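Local coordinates for protein cysteine hydrolase (Staphylococcus aureus, PDB 6KUA) that probably hydrolyses nicotinamide to nicotinic acid and ammonia, as a zinc-containing nicotinamidase of the isochorismatase family of cysteine hydrolases, at residues 1-10 / 123-132; 10-18 / 78-86. All coordinates share one frame; numbering follows the deposited sequence.

Contact 1. Residues 1-10 / 123-132; sequences MTHRALLVVD and SINQVEIVGV
Leu7 of strand 4-9 packs on Val127 and Ile129 of strand 126-132, and Val9 on Ile129, in the buried body of this parallel pairing. Both backbone polar atoms of Leu7 bond to the neighbouring strand: its N donates to Glu128 O at 2.8 Å and its O accepts from Val130 N, both bonds nearly straight. With its CG beside the backbone N (chi1 -51°), Leu7 sends CD1 to Val127 CB at 4.1 Å. Val9 CG2 meets Ile129 CG2 at 3.9 Å, on the face covered by helix 137-147. On the other face, the Leu6 and Val130 side chains cross at about a right angle, Leu6 CD1 4.1 Å from Val130 CG1, and Val8 CG2 lies against Val130 CG2; helix 32-44 covers Leu6. Gly131 has backbone angles that by themselves call for glycine, and here the strand passes close beside Val9 O. The N-terminal ends of the two segments are looser, with Met1, His3 and Ser123 exposed. The His3 ring turns its edge to Ser123, ND1 donating to Ser123 O at 2.9 Å, with the acceptor only 4° out of the ring plane. Asn125 N reaches His3 O at 3.1 Å along a more bent path (142°), tilted from the carbonyl plane. Gln126, extended beyond CG, lays OE1 against Met1 CG at 3.2 Å. The charged ends of Arg4 and Glu128 turn to other partners: Arg4 to Asp41 and Asp47, Glu128 to Arg38. Just past strand 4-9, Asp10 lies about 7 Å from the bound zinc ion; its salt bridge with Lys104 and its contact with Cys137 are consistent with the Asp-Lys-Cys active site of nicotinamidases. Two central parallel strands between helical layers are typical of the alpha/beta/alpha isochorismatase-like hydrolase fold.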
# COMPACT_ATOMS: atom_id res chain seq x y z
N MET A 1 -15.44 -16.66 17.43
CA MET A 1 -15.83 -15.42 16.78
C MET A 1 -16.22 -15.67 15.33
O MET A 1 -15.89 -16.72 14.76
CB MET A 1 -14.69 -14.40 16.87
CG MET A 1 -14.20 -14.19 18.29
SD MET A 1 -15.50 -13.46 19.31
CE MET A 1 -15.26 -11.71 18.97
N THR A 2 -16.94 -14.72 14.73
CA THR A 2 -17.47 -14.84 13.37
C THR A 2 -16.73 -13.97 12.37
O THR A 2 -16.84 -14.20 11.16
CB THR A 2 -18.96 -14.47 13.35
OG1 THR A 2 -19.68 -15.37 14.21
CG2 THR A 2 -19.57 -14.55 11.94
N HIS A 3 -15.98 -12.98 12.84
CA HIS A 3 -15.24 -12.05 12.01
C HIS A 3 -13.75 -12.33 12.12
O HIS A 3 -12.95 -11.42 12.28
CB HIS A 3 -15.55 -10.61 12.44
CG HIS A 3 -17.02 -10.32 12.49
ND1 HIS A 3 -17.73 -9.87 11.39
CD2 HIS A 3 -17.92 -10.43 13.49
CE1 HIS A 3 -19.00 -9.72 11.72
NE2 HIS A 3 -19.14 -10.04 12.99
N ARG A 4 -13.38 -13.62 12.07
CA ARG A 4 -12.02 -14.06 12.33
C ARG A 4 -11.50 -14.91 11.18
O ARG A 4 -12.27 -15.56 10.46
CB ARG A 4 -11.91 -14.85 13.66
CG ARG A 4 -12.80 -16.08 13.74
CD ARG A 4 -12.49 -16.96 14.98
NE ARG A 4 -12.97 -18.33 14.81
CZ ARG A 4 -12.60 -19.39 15.54
NH1 ARG A 4 -11.72 -19.26 16.52
NH2 ARG A 4 -13.10 -20.59 15.28
N ALA A 5 -10.19 -14.90 10.99
CA ALA A 5 -9.56 -15.71 9.96
C ALA A 5 -8.27 -16.27 10.52
O ALA A 5 -7.64 -15.67 11.40
CB ALA A 5 -9.29 -14.92 8.66
N LEU A 6 -7.92 -17.45 10.04
CA LEU A 6 -6.68 -18.11 10.42
C LEU A 6 -5.68 -17.93 9.29
O LEU A 6 -6.00 -18.21 8.13
CB LEU A 6 -6.93 -19.60 10.70
CG LEU A 6 -5.71 -20.44 11.04
CD1 LEU A 6 -5.14 -20.03 12.38
CD2 LEU A 6 -6.09 -21.91 11.05
N LEU A 7 -4.49 -17.45 9.61
CA LEU A 7 -3.42 -17.31 8.64
C LEU A 7 -2.34 -18.34 8.95
O LEU A 7 -1.73 -18.28 10.02
CB LEU A 7 -2.82 -15.90 8.66
CG LEU A 7 -3.79 -14.72 8.56
CD1 LEU A 7 -3.06 -13.37 8.45
CD2 LEU A 7 -4.76 -14.90 7.39
N VAL A 8 -2.13 -19.27 8.03
CA VAL A 8 -1.12 -20.33 8.18
C VAL A 8 0.06 -19.96 7.30
O VAL A 8 -0.00 -20.08 6.07
CB VAL A 8 -1.68 -21.71 7.82
CG1 VAL A 8 -0.61 -22.79 8.03
CG2 VAL A 8 -2.92 -21.98 8.65
N VAL A 9 1.15 -19.52 7.93
CA VAL A 9 2.28 -18.92 7.23
C VAL A 9 3.37 -19.96 7.01
O VAL A 9 3.92 -20.53 7.96
CB VAL A 9 2.82 -17.71 8.01
CG1 VAL A 9 3.94 -17.03 7.23
CG2 VAL A 9 1.69 -16.71 8.27
N ASP A 10 3.66 -20.22 5.72
CA ASP A 10 4.86 -20.93 5.25
C ASP A 10 5.10 -22.27 5.95
O ASP A 10 6.24 -22.62 6.28
CB ASP A 10 6.09 -20.03 5.37
CG ASP A 10 6.20 -19.09 4.21
OD1 ASP A 10 6.15 -19.57 3.05
OD2 ASP A 10 6.32 -17.87 4.43
N SER A 123 -15.74 -9.32 5.85
CA SER A 123 -16.04 -8.71 7.15
C SER A 123 -15.19 -9.30 8.28
O SER A 123 -15.67 -9.48 9.40
CB SER A 123 -17.53 -8.83 7.46
OG SER A 123 -18.26 -8.00 6.58
N ILE A 124 -13.92 -9.60 7.97
CA ILE A 124 -12.95 -10.08 8.96
C ILE A 124 -12.21 -8.89 9.54
O ILE A 124 -11.59 -8.12 8.79
CB ILE A 124 -11.94 -11.05 8.34
CG1 ILE A 124 -12.64 -12.21 7.62
CG2 ILE A 124 -10.97 -11.53 9.39
CD1 ILE A 124 -13.17 -13.20 8.56
N ASN A 125 -12.21 -8.76 10.86
CA ASN A 125 -11.35 -7.75 11.49
C ASN A 125 -10.45 -8.38 12.55
O ASN A 125 -9.91 -7.66 13.39
CB ASN A 125 -12.18 -6.61 12.11
CG ASN A 125 -12.91 -7.03 13.37
OD1 ASN A 125 -13.22 -8.21 13.56
ND2 ASN A 125 -13.18 -6.07 14.25
N GLN A 126 -10.28 -9.69 12.53
CA GLN A 126 -9.49 -10.38 13.54
C GLN A 126 -8.75 -11.54 12.88
O GLN A 126 -9.36 -12.35 12.18
CB GLN A 126 -10.42 -10.86 14.66
CG GLN A 126 -9.85 -11.88 15.60
CD GLN A 126 -10.80 -12.16 16.77
OE1 GLN A 126 -11.77 -12.92 16.63
NE2 GLN A 126 -10.54 -11.52 17.91
N VAL A 127 -7.43 -11.61 13.06
CA VAL A 127 -6.65 -12.70 12.47
C VAL A 127 -5.93 -13.44 13.58
O VAL A 127 -5.46 -12.85 14.56
CB VAL A 127 -5.66 -12.22 11.39
CG1 VAL A 127 -6.40 -11.49 10.28
CG2 VAL A 127 -4.53 -11.35 12.00
N GLU A 128 -5.85 -14.76 13.42
CA GLU A 128 -4.98 -15.60 14.22
C GLU A 128 -3.86 -16.09 13.33
O GLU A 128 -4.11 -16.56 12.22
CB GLU A 128 -5.77 -16.78 14.81
CG GLU A 128 -4.99 -17.64 15.76
CD GLU A 128 -5.86 -18.70 16.43
OE1 GLU A 128 -7.05 -18.41 16.74
OE2 GLU A 128 -5.37 -19.82 16.64
N ILE A 129 -2.62 -15.97 13.79
CA ILE A 129 -1.47 -16.25 12.94
C ILE A 129 -0.67 -17.41 13.51
O ILE A 129 -0.20 -17.35 14.65
CB ILE A 129 -0.56 -15.03 12.77
CG1 ILE A 129 -1.36 -13.81 12.35
CG2 ILE A 129 0.47 -15.34 11.70
CD1 ILE A 129 -0.51 -12.54 12.32
N VAL A 130 -0.47 -18.44 12.69
CA VAL A 130 0.33 -19.59 13.08
C VAL A 130 1.32 -19.88 11.96
O VAL A 130 1.15 -19.44 10.82
CB VAL A 130 -0.55 -20.83 13.37
CG1 VAL A 130 -1.63 -20.48 14.41
CG2 VAL A 130 -1.19 -21.36 12.07
N GLY A 131 2.36 -20.63 12.30
CA GLY A 131 3.33 -20.99 11.27
C GLY A 131 4.75 -20.66 11.66
O GLY A 131 5.08 -20.63 12.85
N VAL A 132 5.61 -20.44 10.67
CA VAL A 132 7.04 -20.24 10.89
C VAL A 132 7.53 -19.15 9.94
O VAL A 132 6.89 -18.85 8.94
CB VAL A 132 7.85 -21.53 10.65
CG1 VAL A 132 7.40 -22.65 11.60
CG2 VAL A 132 7.78 -21.95 9.18

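Contact 2. Residues 10-18 / 78-86; sequences DYSYDFIAD and SGRELYGKV
Ser12 and Leu82 form a single backbone bridge, flanked by hydrogen bonds from Tyr83 N to Tyr11 O and from Tyr13 N to Glu81 O (2.9 Å); it leads into an N-capped helical turn, residues 13-16, beside a type I beta turn from Ser78 to Glu81. A third backbone hydrogen bond, Asp14 N to Gly79 O, uses a lone pair in the carbonyl plane. Two of the acceptors thus belong to the turn and receive N-H groups from the start of the helix. Ser12 OG caps the helix through a weak bond from Phe15 N. Gly79 lies close to Asp14, its CA 3.5 Å from Asp14 OD2. The apolar contacts centre on Tyr83. With CG anti to the backbone N (chi1 179°), the Tyr83 ring lies against Ile16 and Ala17; Ala17 CB comes to Tyr83 CE1 at 3.9 Å. The Tyr11 and Tyr83 rings meet obliquely, planes at 79°, while Val86 CG2 touches Tyr11 CE2 at 3.8 Å; Tyr11 OH bonds to Gly28 O. Ile16 CG2 makes a CH-pi contact over the centre of the Tyr83 ring, 3.5 Å from its centroid and 12° off the normal.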
# COMPACT_ATOMS: atom_id res chain seq x y z
N ASP A 10 3.66 -20.22 5.72
CA ASP A 10 4.86 -20.93 5.25
C ASP A 10 5.10 -22.27 5.95
O ASP A 10 6.24 -22.62 6.28
CB ASP A 10 6.09 -20.03 5.37
CG ASP A 10 6.20 -19.09 4.21
OD1 ASP A 10 6.15 -19.57 3.05
OD2 ASP A 10 6.32 -17.87 4.43
N TYR A 11 4.04 -23.05 6.13
CA TYR A 11 4.19 -24.36 6.78
C TYR A 11 4.46 -25.45 5.74
O TYR A 11 3.70 -26.41 5.59
CB TYR A 11 2.96 -24.68 7.61
CG TYR A 11 3.29 -25.69 8.68
CD1 TYR A 11 4.03 -25.31 9.79
CD2 TYR A 11 2.92 -27.02 8.54
CE1 TYR A 11 4.36 -26.22 10.76
CE2 TYR A 11 3.26 -27.95 9.51
CZ TYR A 11 3.97 -27.55 10.61
OH TYR A 11 4.30 -28.44 11.59
N SER A 12 5.56 -25.29 5.03
CA SER A 12 5.92 -26.14 3.90
C SER A 12 7.00 -27.14 4.28
O SER A 12 7.73 -26.96 5.26
CB SER A 12 6.40 -25.30 2.72
OG SER A 12 7.73 -24.88 2.94
N TYR A 13 7.08 -28.20 3.47
CA TYR A 13 8.10 -29.23 3.66
C TYR A 13 9.51 -28.63 3.71
O TYR A 13 10.32 -29.01 4.56
CB TYR A 13 7.98 -30.26 2.52
CG TYR A 13 8.92 -31.45 2.58
CD1 TYR A 13 8.59 -32.61 3.29
CD2 TYR A 13 10.13 -31.44 1.89
CE1 TYR A 13 9.44 -33.70 3.33
CE2 TYR A 13 11.00 -32.54 1.92
CZ TYR A 13 10.64 -33.66 2.65
OH TYR A 13 11.50 -34.75 2.68
N ASP A 14 9.81 -27.68 2.82
CA ASP A 14 11.16 -27.11 2.76
C ASP A 14 11.53 -26.38 4.05
O ASP A 14 12.72 -26.32 4.39
CB ASP A 14 11.28 -26.16 1.57
CG ASP A 14 11.85 -26.84 0.35
OD1 ASP A 14 12.38 -27.96 0.48
OD2 ASP A 14 11.76 -26.25 -0.76
N PHE A 15 10.55 -25.82 4.76
CA PHE A 15 10.82 -25.11 6.01
C PHE A 15 10.73 -25.99 7.24
O PHE A 15 11.33 -25.65 8.27
CB PHE A 15 9.86 -23.92 6.19
CG PHE A 15 10.22 -22.70 5.41
CD1 PHE A 15 11.43 -22.05 5.63
CD2 PHE A 15 9.36 -22.19 4.45
CE1 PHE A 15 11.77 -20.92 4.90
CE2 PHE A 15 9.70 -21.06 3.71
CZ PHE A 15 10.90 -20.42 3.94
N ILE A 16 9.99 -27.09 7.18
CA ILE A 16 9.64 -27.86 8.37
C ILE A 16 10.40 -29.18 8.45
O ILE A 16 10.79 -29.61 9.54
CB ILE A 16 8.11 -28.10 8.44
CG1 ILE A 16 7.36 -26.77 8.39
CG2 ILE A 16 7.73 -28.85 9.72
CD1 ILE A 16 7.80 -25.80 9.45
N ALA A 17 10.62 -29.84 7.31
CA ALA A 17 11.13 -31.20 7.30
C ALA A 17 12.64 -31.23 7.54
O ALA A 17 13.37 -30.31 7.16
CB ALA A 17 10.81 -31.88 5.97
N ASP A 18 13.10 -32.32 8.17
CA ASP A 18 14.53 -32.47 8.47
C ASP A 18 15.38 -32.41 7.21
O ASP A 18 16.45 -31.78 7.20
CB ASP A 18 14.77 -33.79 9.21
CG ASP A 18 14.25 -33.77 10.63
OD1 ASP A 18 14.33 -32.71 11.29
OD2 ASP A 18 13.75 -34.82 11.10
N SER A 78 7.30 -29.83 -5.02
CA SER A 78 7.88 -30.84 -4.14
C SER A 78 8.09 -30.27 -2.73
O SER A 78 7.38 -30.63 -1.78
CB SER A 78 9.20 -31.36 -4.71
OG SER A 78 9.07 -31.76 -6.07
N GLY A 79 9.07 -29.38 -2.61
CA GLY A 79 9.38 -28.78 -1.33
C GLY A 79 8.42 -27.70 -0.88
O GLY A 79 8.36 -27.39 0.31
N ARG A 80 7.66 -27.11 -1.81
CA ARG A 80 6.70 -26.07 -1.48
C ARG A 80 5.30 -26.62 -1.18
O ARG A 80 4.34 -25.84 -1.13
CB ARG A 80 6.63 -25.02 -2.61
CG ARG A 80 7.54 -23.79 -2.36
CD ARG A 80 7.81 -22.96 -3.63
NE ARG A 80 9.24 -22.79 -3.89
CZ ARG A 80 9.89 -23.33 -4.92
NH1 ARG A 80 11.19 -23.11 -5.08
NH2 ARG A 80 9.24 -24.08 -5.80
N GLU A 81 5.18 -27.93 -0.98
CA GLU A 81 3.93 -28.51 -0.52
C GLU A 81 3.79 -28.35 0.99
O GLU A 81 4.78 -28.31 1.73
CB GLU A 81 3.86 -30.00 -0.87
CG GLU A 81 3.74 -30.28 -2.35
CD GLU A 81 3.53 -31.76 -2.65
OE1 GLU A 81 3.60 -32.14 -3.84
OE2 GLU A 81 3.29 -32.53 -1.69
N LEU A 82 2.55 -28.27 1.46
CA LEU A 82 2.31 -28.14 2.89
C LEU A 82 2.81 -29.38 3.63
O LEU A 82 2.78 -30.49 3.11
CB LEU A 82 0.83 -27.90 3.16
CG LEU A 82 0.27 -26.55 2.69
CD1 LEU A 82 -1.24 -26.56 2.68
CD2 LEU A 82 0.78 -25.42 3.56
N TYR A 83 3.27 -29.17 4.85
CA TYR A 83 3.94 -30.22 5.60
C TYR A 83 2.94 -31.13 6.30
O TYR A 83 2.01 -30.66 6.96
CB TYR A 83 4.89 -29.61 6.62
CG TYR A 83 5.60 -30.64 7.45
CD1 TYR A 83 6.69 -31.32 6.94
CD2 TYR A 83 5.16 -30.95 8.73
CE1 TYR A 83 7.35 -32.28 7.68
CE2 TYR A 83 5.81 -31.92 9.48
CZ TYR A 83 6.91 -32.58 8.94
OH TYR A 83 7.58 -33.54 9.66
N GLY A 84 3.14 -32.44 6.16
CA GLY A 84 2.64 -33.42 7.11
C GLY A 84 1.13 -33.47 7.22
O GLY A 84 0.41 -33.44 6.22
N LYS A 85 0.65 -33.56 8.46
CA LYS A 85 -0.79 -33.60 8.70
C LYS A 85 -1.49 -32.33 8.24
O LYS A 85 -2.67 -32.37 7.87
CB LYS A 85 -1.08 -33.85 10.17
CG LYS A 85 -0.55 -35.18 10.69
CD LYS A 85 -0.76 -35.29 12.19
CE LYS A 85 0.15 -36.35 12.79
NZ LYS A 85 0.15 -36.28 14.28
N VAL A 86 -0.80 -31.18 8.26
CA VAL A 86 -1.42 -29.96 7.75
C VAL A 86 -1.67 -30.08 6.25
O VAL A 86 -2.75 -29.78 5.76
CB VAL A 86 -0.56 -28.73 8.09
CG1 VAL A 86 -1.05 -27.51 7.34
CG2 VAL A 86 -0.55 -28.49 9.60

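From the N terminus the chain runs along strand 4-9, passes Asp10, which both contacts share, and, after Tyr11 and Ser12, enters helix 13-16. The chain then goes through helix 32-44 and strand 48-54 before residues 78-86 return to the 10-18 segment and close the shorter loop of contact 2. Strand 99-104 and helix 115-121 follow, and 123-132 comes back beside the first strand to close the longer loop of contact 1, within which contact 2 is nested. Contact 1 joins two central strands of the sheet; contact 2 ties the turn after the first strand to the start of helix 84-93. The two meet where Val132 CG1 packs 3.8 Å from Ile16 CD1.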